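Local coordinates for penicillin-binding protein PbpB (PDB 6KGU) that synthesises cross-linked peptidoglycan from lipid intermediates for the cell wall, and is acylated by beta-lactams such as aztreonam in its penicillin-sensitive transpeptidase domain, at residues F265-G268 / S269-I273; A276-V279 / I280-L284; R340-D343 / M344-F348; V434-Q437 / T438-V442. All blocks are in the same frame, centred on the assembly; numbering follows the deposited sequence.

Contact 1. Residues F265-G268 / S269-I273; sequences FEPG and SVNKI. With AZR (2-({[(1Z)-1-(2-amino-1,3-thiazol-4-yl)-2-oxo-2-{[(2S,3S)-1-oxo-3-(sulfoamino)butan-2-yl]amino}ethylidene]amino}oxy)-2-methylpropanoic acid), chain B.
The active-site serine region of the transpeptidase domain, where a loop leads into helix 272-281, brings P267 and G268 against S269, V270 and N271. G268 O receives the amide of N271 N at 3.0 Å with an N-H...O angle of 159°, closing the turn round S269. The proline ring packs on two side chains of this turn: P267 CB on V270 CG2 at 3.7 Å, and P267 CG on N271 CB at 3.9 Å, proline and asparagine running side by side. Aztreonam is held here as an acyl-enzyme, with S269 OG bonded covalently to AZR C20 at 1.5 Å. With OG turned beside its own backbone N (chi1 -71°), the ester carbonyl lies near that amide, and S269 N donates to AZR O9 at 2.7 Å along a bent path of 135°, consistent with one arm of an oxyanion hole. At the far end of the drug, AZR N16 donates to E266 OE1 at 3.1 Å; the carboxylate is steadied by G385 N and Y489 OH. N271 ND2 is bonded to L380 O, while K272 NZ reaches S324 OG and N326 OD1. Serine and lysine one turn apart at a helix start, with such a second hydroxyl on the lysine, fit the SxxK motif of penicillin-binding proteins.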
loop_
_atom_site.group_PDB
_atom_site.type_symbol
_atom_site.label_atom_id
_atom_site.label_comp_id
_atom_site.label_asym_id
_atom_site.label_seq_id
_atom_site.Cartn_x
_atom_site.Cartn_y
_atom_site.Cartn_z
ATOM N N PHE A 265 10.437 -3.357 0.978
ATOM C CA PHE A 265 11.388 -2.268 1.175
ATOM C C PHE A 265 11.428 -1.901 2.658
ATOM O O PHE A 265 10.489 -2.186 3.409
ATOM C CB PHE A 265 11.006 -1.039 0.332
ATOM C CG PHE A 265 9.581 -0.582 0.547
ATOM C CD1 PHE A 265 9.251 0.254 1.601
ATOM C CD2 PHE A 265 8.568 -1.004 -0.298
ATOM C CE1 PHE A 265 7.950 0.658 1.818
ATOM C CE2 PHE A 265 7.244 -0.588 -0.087
ATOM C CZ PHE A 265 6.944 0.248 0.968
ATOM N N GLU A 266 12.526 -1.264 3.078
ATOM C CA GLU A 266 12.594 -0.687 4.435
ATOM C C GLU A 266 11.643 0.497 4.497
ATOM O O GLU A 266 11.777 1.422 3.693
ATOM C CB GLU A 266 14.009 -0.223 4.804
ATOM C CG GLU A 266 14.879 -1.253 5.479
ATOM C CD GLU A 266 15.935 -0.641 6.397
ATOM O OE1 GLU A 266 16.408 0.494 6.150
ATOM O OE2 GLU A 266 16.292 -1.302 7.388
ATOM N N PRO A 267 10.679 0.526 5.417
ATOM C CA PRO A 267 9.656 1.578 5.375
ATOM C C PRO A 267 10.121 2.947 5.865
ATOM O O PRO A 267 9.552 3.966 5.472
ATOM C CB PRO A 267 8.566 1.020 6.294
ATOM C CG PRO A 267 9.349 0.204 7.307
ATOM C CD PRO A 267 10.418 -0.460 6.481
ATOM N N GLY A 268 11.097 2.999 6.762
ATOM C CA GLY A 268 11.338 4.275 7.421
ATOM C C GLY A 268 10.084 4.748 8.139
ATOM O O GLY A 268 9.322 3.947 8.693
ATOM N N SER A 269 9.824 6.061 8.074
ATOM C CA SER A 269 8.900 6.705 9.013
ATOM C C SER A 269 7.428 6.330 8.831
ATOM O O SER A 269 6.621 6.621 9.733
ATOM C CB SER A 269 9.028 8.227 8.921
ATOM O OG SER A 269 10.263 8.653 9.485
ATOM N N VAL A 270 7.028 5.728 7.701
ATOM C CA VAL A 270 5.633 5.302 7.633
ATOM C C VAL A 270 5.362 4.236 8.672
ATOM O O VAL A 270 4.216 4.059 9.094
ATOM C CB VAL A 270 5.198 4.797 6.241
ATOM C CG1 VAL A 270 5.039 5.964 5.294
ATOM C CG2 VAL A 270 6.163 3.714 5.698
ATOM N N ASN A 271 6.404 3.544 9.132
ATOM C CA ASN A 271 6.223 2.562 10.187
ATOM C C ASN A 271 5.848 3.183 11.529
ATOM O O ASN A 271 5.475 2.440 12.444
ATOM C CB ASN A 271 7.495 1.715 10.354
ATOM C CG ASN A 271 7.188 0.363 10.951
ATOM O OD1 ASN A 271 6.281 -0.319 10.487
ATOM N ND2 ASN A 271 7.901 -0.015 12.009
ATOM N N LYS A 272 5.946 4.508 11.676
ATOM C CA LYS A 272 5.694 5.116 12.973
ATOM C C LYS A 272 4.246 4.957 13.409
ATOM O O LYS A 272 3.946 5.123 14.595
ATOM C CB LYS A 272 6.097 6.594 12.957
ATOM C CG LYS A 272 7.632 6.789 12.881
ATOM C CD LYS A 272 8.034 8.258 12.956
ATOM C CE LYS A 272 9.531 8.455 12.725
ATOM N NZ LYS A 272 9.911 9.915 12.760
ATOM N N ILE A 273 3.348 4.601 12.488
ATOM C CA ILE A 273 1.983 4.262 12.882
ATOM C C ILE A 273 1.968 3.205 13.987
ATOM O O ILE A 273 1.096 3.230 14.867
ATOM C CB ILE A 273 1.173 3.810 11.649
ATOM C CG1 ILE A 273 -0.307 3.684 12.011
ATOM C CG2 ILE A 273 1.725 2.483 11.076
ATOM C CD1 ILE A 273 -1.181 3.278 10.841
HETATM C C7 AZR B . 13.048 12.185 8.500
HETATM S S8 AZR B . 15.118 3.974 8.088
HETATM O O9 AZR B . 11.058 8.339 7.322
HETATM O O10 AZR B . 15.005 8.869 9.842
HETATM O O11 AZR B . 16.411 9.948 7.239
HETATM N N12 AZR B . 10.733 11.343 8.244
HETATM N N13 AZR B . 13.642 9.045 8.023
HETATM N N14 AZR B . 16.559 8.539 7.066
HETATM N N15 AZR B . 16.439 5.749 6.744
HETATM N N16 AZR B . 16.767 3.540 6.005
HETATM S S17 AZR B . 9.862 12.051 7.110
HETATM C C18 AZR B . 12.161 11.042 8.039
HETATM C C19 AZR B . 12.516 9.694 8.688
HETATM C C20 AZR B . 11.297 8.774 8.420
HETATM C C21 AZR B . 14.753 8.631 8.661
HETATM C C22 AZR B . 15.716 7.904 7.789
HETATM C C23 AZR B . 17.280 10.702 6.423
HETATM C C24 AZR B . 15.693 6.421 7.705
HETATM C C25 AZR B . 14.934 5.638 8.514
HETATM C C26 AZR B . 16.226 4.453 6.824
HETATM C C27 AZR B . 16.786 10.524 4.999
HETATM C C28 AZR B . 17.254 12.163 6.837
HETATM C C29 AZR B . 18.690 10.139 6.588
HETATM O O30 AZR B . 19.029 9.448 7.524
HETATM O O31 AZR B . 19.496 10.517 5.645
HETATM O O32 AZR B . 10.261 13.407 7.025
HETATM O O33 AZR B . 8.403 12.093 7.657
HETATM O O34 AZR B . 9.853 11.206 5.973
#

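Contact 2. Residues A276-V279 / I280-L284; sequences ASAV and IEHGL
V279 lays its CG2 methyl against L284 CB at 3.7 Å, the two side chains crossing obliquely just where helix 272-281 ends. The other branch, V279 CG1, lies 4.2 Å from I280 CG1, and it stands close to the following amide because chi1 (93°) falls away from a staggered position, which suggests some strain. I280 keeps its CG1 beside its own backbone N, and this brings CG1 to 3.3 Å from A276 O, the carbonyl that also accepts from I280 N. Two more regular helical bonds follow, E281 N donating to S277 O and H282 N to A278 O. The imidazole of H282 approaches this last carbonyl too, CD2 coming to 3.2 Å from A278 O at an oblique angle to the ring. There the helix is closed by a Schellman motif: G283, with positive phi, is the C-prime residue, L284 N returns to V279 O at 2.9 Å almost in line with the carbonyl bond, and G283 N donates to I280 O at 2.9 Å. The valine-leucine overlap is thus the apolar contact that accompanies this helix stop. V279 and L284 face helix 326-336 through V336, and A278 packs on M344 of helix 338-347. On the side of helix 436-445, I280 rests on T438, T441 and M445, while E281 OE1 accepts from both T438 OG1 and S435 N, fastening the last helical turn to the start of that neighbour.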
loop_
_atom_site.group_PDB
_atom_site.type_symbol
_atom_site.label_atom_id
_atom_site.label_comp_id
_atom_site.label_asym_id
_atom_site.label_seq_id
_atom_site.Cartn_x
_atom_site.Cartn_y
_atom_site.Cartn_z
ATOM N N ALA A 276 2.841 4.927 17.298
ATOM C CA ALA A 276 1.750 5.825 17.661
ATOM C C ALA A 276 0.575 5.051 18.229
ATOM O O ALA A 276 -0.011 5.450 19.241
ATOM C CB ALA A 276 1.297 6.635 16.444
ATOM N N SER A 277 0.214 3.944 17.569
ATOM C CA SER A 277 -0.905 3.115 17.993
ATOM C C SER A 277 -0.613 2.446 19.325
ATOM O O SER A 277 -1.481 2.376 20.200
ATOM C CB SER A 277 -1.189 2.055 16.922
ATOM O OG SER A 277 -1.526 2.663 15.685
ATOM N N ALA A 278 0.606 1.948 19.498
ATOM C CA ALA A 278 0.941 1.263 20.740
ATOM C C ALA A 278 0.905 2.221 21.924
ATOM O O ALA A 278 0.300 1.916 22.961
ATOM C CB ALA A 278 2.307 0.594 20.612
ATOM N N VAL A 279 1.531 3.393 21.786
ATOM C CA VAL A 279 1.614 4.296 22.927
ATOM C C VAL A 279 0.224 4.802 23.320
ATOM O O VAL A 279 -0.055 5.003 24.508
ATOM C CB VAL A 279 2.618 5.438 22.624
ATOM C CG1 VAL A 279 1.938 6.667 22.053
ATOM C CG2 VAL A 279 3.426 5.810 23.860
ATOM N N ILE A 280 -0.686 4.987 22.359
ATOM C CA ILE A 280 -2.044 5.403 22.707
ATOM C C ILE A 280 -2.837 4.232 23.286
ATOM O O ILE A 280 -3.530 4.375 24.302
ATOM C CB ILE A 280 -2.765 6.008 21.480
ATOM C CG1 ILE A 280 -2.059 7.276 20.994
ATOM C CG2 ILE A 280 -4.253 6.252 21.786
ATOM C CD1 ILE A 280 -2.080 8.431 21.997
ATOM N N GLU A 281 -2.740 3.054 22.647
ATOM C CA GLU A 281 -3.559 1.906 23.052
ATOM C C GLU A 281 -3.263 1.473 24.482
ATOM O O GLU A 281 -4.169 1.068 25.221
ATOM C CB GLU A 281 -3.342 0.722 22.105
ATOM C CG GLU A 281 -4.005 -0.585 22.550
ATOM C CD GLU A 281 -5.508 -0.649 22.281
ATOM O OE1 GLU A 281 -6.072 0.294 21.688
ATOM O OE2 GLU A 281 -6.129 -1.668 22.660
ATOM N N HIS A 282 -2.009 1.535 24.891
ATOM C CA HIS A 282 -1.675 1.175 26.258
ATOM C C HIS A 282 -1.741 2.362 27.217
ATOM O O HIS A 282 -1.313 2.238 28.366
ATOM C CB HIS A 282 -0.300 0.521 26.288
ATOM C CG HIS A 282 -0.224 -0.713 25.449
ATOM N ND1 HIS A 282 -0.994 -1.826 25.706
ATOM C CD2 HIS A 282 0.503 -1.003 24.343
ATOM C CE1 HIS A 282 -0.733 -2.758 24.804
ATOM N NE2 HIS A 282 0.160 -2.279 23.957
ATOM N N GLY A 283 -2.301 3.490 26.787
ATOM C CA GLY A 283 -2.512 4.590 27.715
ATOM C C GLY A 283 -1.229 5.202 28.234
ATOM O O GLY A 283 -1.188 5.664 29.373
ATOM N N LEU A 284 -0.175 5.211 27.419
ATOM C CA LEU A 284 1.140 5.696 27.814
ATOM C C LEU A 284 1.379 7.138 27.413
ATOM O O LEU A 284 2.391 7.726 27.823
ATOM C CB LEU A 284 2.222 4.806 27.191
ATOM C CG LEU A 284 2.073 3.350 27.647
ATOM C CD1 LEU A 284 2.887 2.397 26.772
ATOM C CD2 LEU A 284 2.495 3.214 29.119
#

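Contact 3. Residues R340-D343 / M344-F348; sequences RYYD and MLRKF
Y341 and L345 meet one helical turn apart, the tyrosine ring slanting across the leucine so that CE2 is 3.6 Å from L345 CG and Y341 OH is 3.7 Å from L345 CD2. Alongside, R346 CG sits over one face of the Y342 ring, 4.2 Å from its centroid and 24° off the normal, a CH-pi contact displaced toward the rim. The arginine chain runs beside the tyrosine in the same direction, bending at chi2 and chi3, and its guanidinium ends with its plane 23° from that of the ring. Y342 CG is anti to the backbone N (chi1 178°), which sends the ring along the helix toward R346. D343 OD2 and K347 NZ, 4.4 Å apart, are too far for a salt bridge, and the lysine instead donates to V433 O. Behind these pairs stands the backbone ladder, including L345 N to Y341 O and R346 N to Y342 O. The buried side of helix 338-347 faces helix 272-281, where Y341 and M344 touch V274. F348 reaches S277 of that helix and wedges onto M396, A399 and I400 of helix 390-401.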
loop_
_atom_site.group_PDB
_atom_site.type_symbol
_atom_site.label_atom_id
_atom_site.label_comp_id
_atom_site.label_asym_id
_atom_site.label_seq_id
_atom_site.Cartn_x
_atom_site.Cartn_y
_atom_site.Cartn_z
ATOM N N ARG A 340 5.659 -5.347 24.120
ATOM C CA ARG A 340 4.400 -4.827 23.611
ATOM C C ARG A 340 4.589 -4.246 22.213
ATOM O O ARG A 340 3.705 -4.369 21.364
ATOM C CB ARG A 340 3.818 -3.792 24.575
ATOM C CG ARG A 340 3.212 -4.410 25.842
ATOM C CD ARG A 340 2.557 -3.391 26.791
ATOM N NE ARG A 340 3.494 -2.363 27.257
ATOM C CZ ARG A 340 3.242 -1.525 28.266
ATOM N NH1 ARG A 340 2.086 -1.606 28.921
ATOM N NH2 ARG A 340 4.140 -0.608 28.620
ATOM N N TYR A 341 5.746 -3.640 21.943
ATOM C CA TYR A 341 5.980 -3.121 20.603
ATOM C C TYR A 341 5.987 -4.250 19.576
ATOM O O TYR A 341 5.292 -4.182 18.557
ATOM C CB TYR A 341 7.285 -2.341 20.533
ATOM C CG TYR A 341 7.436 -1.753 19.160
ATOM C CD1 TYR A 341 6.752 -0.591 18.804
ATOM C CD2 TYR A 341 8.201 -2.395 18.188
ATOM C CE1 TYR A 341 6.852 -0.069 17.515
ATOM C CE2 TYR A 341 8.314 -1.889 16.918
ATOM C CZ TYR A 341 7.633 -0.730 16.574
ATOM O OH TYR A 341 7.748 -0.239 15.289
ATOM N N TYR A 342 6.774 -5.300 19.824
ATOM C CA TYR A 342 6.806 -6.414 18.883
ATOM C C TYR A 342 5.430 -7.054 18.727
ATOM O O TYR A 342 5.053 -7.470 17.623
ATOM C CB TYR A 342 7.835 -7.454 19.324
ATOM C CG TYR A 342 7.896 -8.656 18.414
ATOM C CD1 TYR A 342 8.549 -8.590 17.196
ATOM C CD2 TYR A 342 7.314 -9.861 18.782
ATOM C CE1 TYR A 342 8.617 -9.686 16.362
ATOM C CE2 TYR A 342 7.377 -10.972 17.952
ATOM C CZ TYR A 342 8.036 -10.875 16.747
ATOM O OH TYR A 342 8.109 -11.964 15.911
ATOM N N ASP A 343 4.652 -7.122 19.807
ATOM C CA ASP A 343 3.319 -7.700 19.678
ATOM C C ASP A 343 2.462 -6.867 18.735
ATOM O O ASP A 343 1.691 -7.411 17.938
ATOM C CB ASP A 343 2.642 -7.823 21.044
ATOM C CG ASP A 343 1.307 -8.553 20.970
ATOM O OD1 ASP A 343 1.322 -9.773 20.723
ATOM O OD2 ASP A 343 0.247 -7.920 21.163
ATOM N N MET A 344 2.611 -5.543 18.791
ATOM C CA MET A 344 1.818 -4.672 17.932
ATOM C C MET A 344 2.227 -4.817 16.468
ATOM O O MET A 344 1.360 -4.875 15.586
ATOM C CB MET A 344 1.957 -3.223 18.410
ATOM C CG MET A 344 1.114 -2.234 17.658
ATOM S SD MET A 344 -0.620 -2.371 18.055
ATOM C CE MET A 344 -0.650 -1.607 19.670
ATOM N N LEU A 345 3.541 -4.864 16.197
ATOM C CA LEU A 345 4.039 -5.148 14.850
ATOM C C LEU A 345 3.356 -6.366 14.254
ATOM O O LEU A 345 2.925 -6.352 13.095
ATOM C CB LEU A 345 5.550 -5.405 14.864
ATOM C CG LEU A 345 6.649 -4.360 14.904
ATOM C CD1 LEU A 345 8.014 -5.050 14.990
ATOM C CD2 LEU A 345 6.599 -3.394 13.702
ATOM N N ARG A 346 3.287 -7.455 15.026
ATOM C CA ARG A 346 2.684 -8.686 14.525
ATOM C C ARG A 346 1.192 -8.515 14.289
ATOM O O ARG A 346 0.662 -8.988 13.275
ATOM C CB ARG A 346 2.944 -9.831 15.507
ATOM C CG ARG A 346 4.363 -10.356 15.476
ATOM C CD ARG A 346 4.459 -11.522 14.512
ATOM N NE ARG A 346 5.530 -11.324 13.545
ATOM C CZ ARG A 346 5.740 -12.107 12.495
ATOM N NH1 ARG A 346 4.953 -13.158 12.275
ATOM N NH2 ARG A 346 6.744 -11.836 11.672
ATOM N N LYS A 347 0.491 -7.835 15.203
ATOM C CA LYS A 347 -0.942 -7.647 14.992
ATOM C C LYS A 347 -1.204 -6.827 13.735
ATOM O O LYS A 347 -2.183 -7.068 13.020
ATOM C CB LYS A 347 -1.598 -6.990 16.213
ATOM C CG LYS A 347 -1.935 -7.962 17.344
ATOM C CD LYS A 347 -2.867 -7.344 18.398
ATOM C CE LYS A 347 -2.387 -5.950 18.827
ATOM N NZ LYS A 347 -3.128 -5.349 20.008
ATOM N N PHE A 348 -0.338 -5.849 13.450
ATOM C CA PHE A 348 -0.473 -5.065 12.234
ATOM C C PHE A 348 -0.156 -5.870 10.977
ATOM O O PHE A 348 -0.281 -5.319 9.878
ATOM C CB PHE A 348 0.440 -3.826 12.295
ATOM C CG PHE A 348 -0.222 -2.600 12.883
ATOM C CD1 PHE A 348 -1.255 -1.957 12.210
ATOM C CD2 PHE A 348 0.197 -2.084 14.100
ATOM C CE1 PHE A 348 -1.856 -0.802 12.748
ATOM C CE2 PHE A 348 -0.393 -0.939 14.651
ATOM C CZ PHE A 348 -1.422 -0.299 13.975
#

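Contact 4. Residues V434-Q437 / T438-V442; sequences VSAQ and TAQTV
The amides of Q437 and Q440 meet nearly at right angles, their planes 79° apart, with Q437 NE2 4.0 Å from Q440 OE1. One face of the Q440 amide lies over a backbone carbonyl, A436 O being 3.3 Å from Q440 CD, and A436 CB packs near NE2. That NE2 takes its hydrogen-bond partner elsewhere, at D403 OD1. The Q437 chain bends at chi2, and its OE1 accepts a weak bond from a water that also bonds T441 OG1 at 3.0 Å. At the start of helix 436-445, S435 is the N-cap: T438 N donates to S435 OG at 3.0 Å with an angle of 164°. The cap oxygen reaches this amide because it sits between its own backbone N and carbonyl carbon (chi1 72°). S435 O takes A439 N in turn, the first of the regular helical bonds. Just before the cap in the chain, V434 crosses T438 at about a right angle, V434 CB meeting T438 CG2 at 3.7 Å, and V434 CG2 extends to A439 CB at 4.1 Å. T438 OG1, the other branch, has E281 as its partner. The first turn therefore has an amide answered by a serine oxygen and a carboxylate close by; such a negative group at a helix N terminus would probably be favoured by the helix dipole.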
loop_
_atom_site.group_PDB
_atom_site.type_symbol
_atom_site.label_atom_id
_atom_site.label_comp_id
_atom_site.label_asym_id
_atom_site.label_seq_id
_atom_site.Cartn_x
_atom_site.Cartn_y
_atom_site.Cartn_z
ATOM N N VAL A 434 -6.046 -2.426 17.645
ATOM C CA VAL A 434 -6.239 -1.465 18.722
ATOM C C VAL A 434 -7.735 -1.214 18.831
ATOM O O VAL A 434 -8.508 -1.597 17.952
ATOM C CB VAL A 434 -5.492 -0.135 18.476
ATOM C CG1 VAL A 434 -3.994 -0.353 18.418
ATOM C CG2 VAL A 434 -6.028 0.532 17.199
ATOM N N SER A 435 -8.142 -0.540 19.910
ATOM C CA SER A 435 -9.560 -0.255 20.082
ATOM C C SER A 435 -10.030 0.778 19.057
ATOM O O SER A 435 -9.229 1.481 18.424
ATOM C CB SER A 435 -9.855 0.256 21.499
ATOM O OG SER A 435 -9.368 1.582 21.695
ATOM N N ALA A 436 -11.358 0.866 18.899
ATOM C CA ALA A 436 -11.920 1.906 18.037
ATOM C C ALA A 436 -11.491 3.285 18.511
ATOM O O ALA A 436 -11.139 4.152 17.700
ATOM C CB ALA A 436 -13.442 1.803 17.998
ATOM N N GLN A 437 -11.472 3.493 19.835
ATOM C CA GLN A 437 -11.117 4.781 20.408
ATOM C C GLN A 437 -9.669 5.146 20.097
ATOM O O GLN A 437 -9.364 6.305 19.807
ATOM C CB GLN A 437 -11.386 4.763 21.921
ATOM C CG GLN A 437 -10.741 5.925 22.663
ATOM C CD GLN A 437 -11.436 7.257 22.370
ATOM O OE1 GLN A 437 -10.849 8.315 22.556
ATOM N NE2 GLN A 437 -12.650 7.200 21.871
ATOM N N THR A 438 -8.773 4.161 20.203
ATOM C CA THR A 438 -7.380 4.385 19.830
ATOM C C THR A 438 -7.264 4.717 18.348
ATOM O O THR A 438 -6.627 5.713 17.969
ATOM C CB THR A 438 -6.541 3.151 20.166
ATOM O OG1 THR A 438 -6.476 2.979 21.580
ATOM C CG2 THR A 438 -5.108 3.309 19.632
ATOM N N ALA A 439 -7.873 3.898 17.494
ATOM C CA ALA A 439 -7.832 4.135 16.056
ATOM C C ALA A 439 -8.305 5.541 15.698
ATOM O O ALA A 439 -7.678 6.224 14.883
ATOM C CB ALA A 439 -8.682 3.090 15.340
ATOM N N GLN A 440 -9.415 5.988 16.290
ATOM C CA GLN A 440 -9.922 7.328 16.003
ATOM C C GLN A 440 -8.935 8.399 16.445
ATOM O O GLN A 440 -8.756 9.413 15.760
ATOM C CB GLN A 440 -11.283 7.528 16.683
ATOM C CG GLN A 440 -12.404 6.732 16.004
ATOM C CD GLN A 440 -13.526 6.364 16.950
ATOM O OE1 GLN A 440 -13.675 6.965 18.009
ATOM N NE2 GLN A 440 -14.316 5.370 16.576
ATOM N N THR A 441 -8.276 8.178 17.583
ATOM C CA THR A 441 -7.291 9.128 18.081
ATOM C C THR A 441 -6.059 9.187 17.179
ATOM O O THR A 441 -5.535 10.275 16.903
ATOM C CB THR A 441 -6.919 8.749 19.518
ATOM O OG1 THR A 441 -8.043 8.998 20.368
ATOM C CG2 THR A 441 -5.724 9.544 20.023
ATOM N N VAL A 442 -5.593 8.039 16.688
ATOM C CA VAL A 442 -4.418 8.041 15.822
ATOM C C VAL A 442 -4.731 8.722 14.484
ATOM O O VAL A 442 -3.925 9.504 13.972
ATOM C CB VAL A 442 -3.899 6.604 15.625
ATOM C CG1 VAL A 442 -2.841 6.557 14.525
ATOM C CG2 VAL A 442 -3.338 6.036 16.958
HETATM O O HOH W 1 -7.648 7.680 23.072
#

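Overall arrangement
All four contacts are local and follow in series along the chain, so each closes within its own stretch and none nests in or crosses another. Contact 1 turns the active-site loop into helix 272-281, and contact 2 ends that same helix, their centres about 17 Å apart. Helix 338-347, with contact 3, then packs beside both: Y341 and L345 approach N271 of contact 1, while M344, F348 and R340 meet contact 2. Contact 4 opens helix 436-445 against the end of contact 2, about 9 Å away between centres, and touches contact 3 where V434 meets M344. Helix 272-281, which follows the acylated serine, thus packs against helices 338-347 and 436-445.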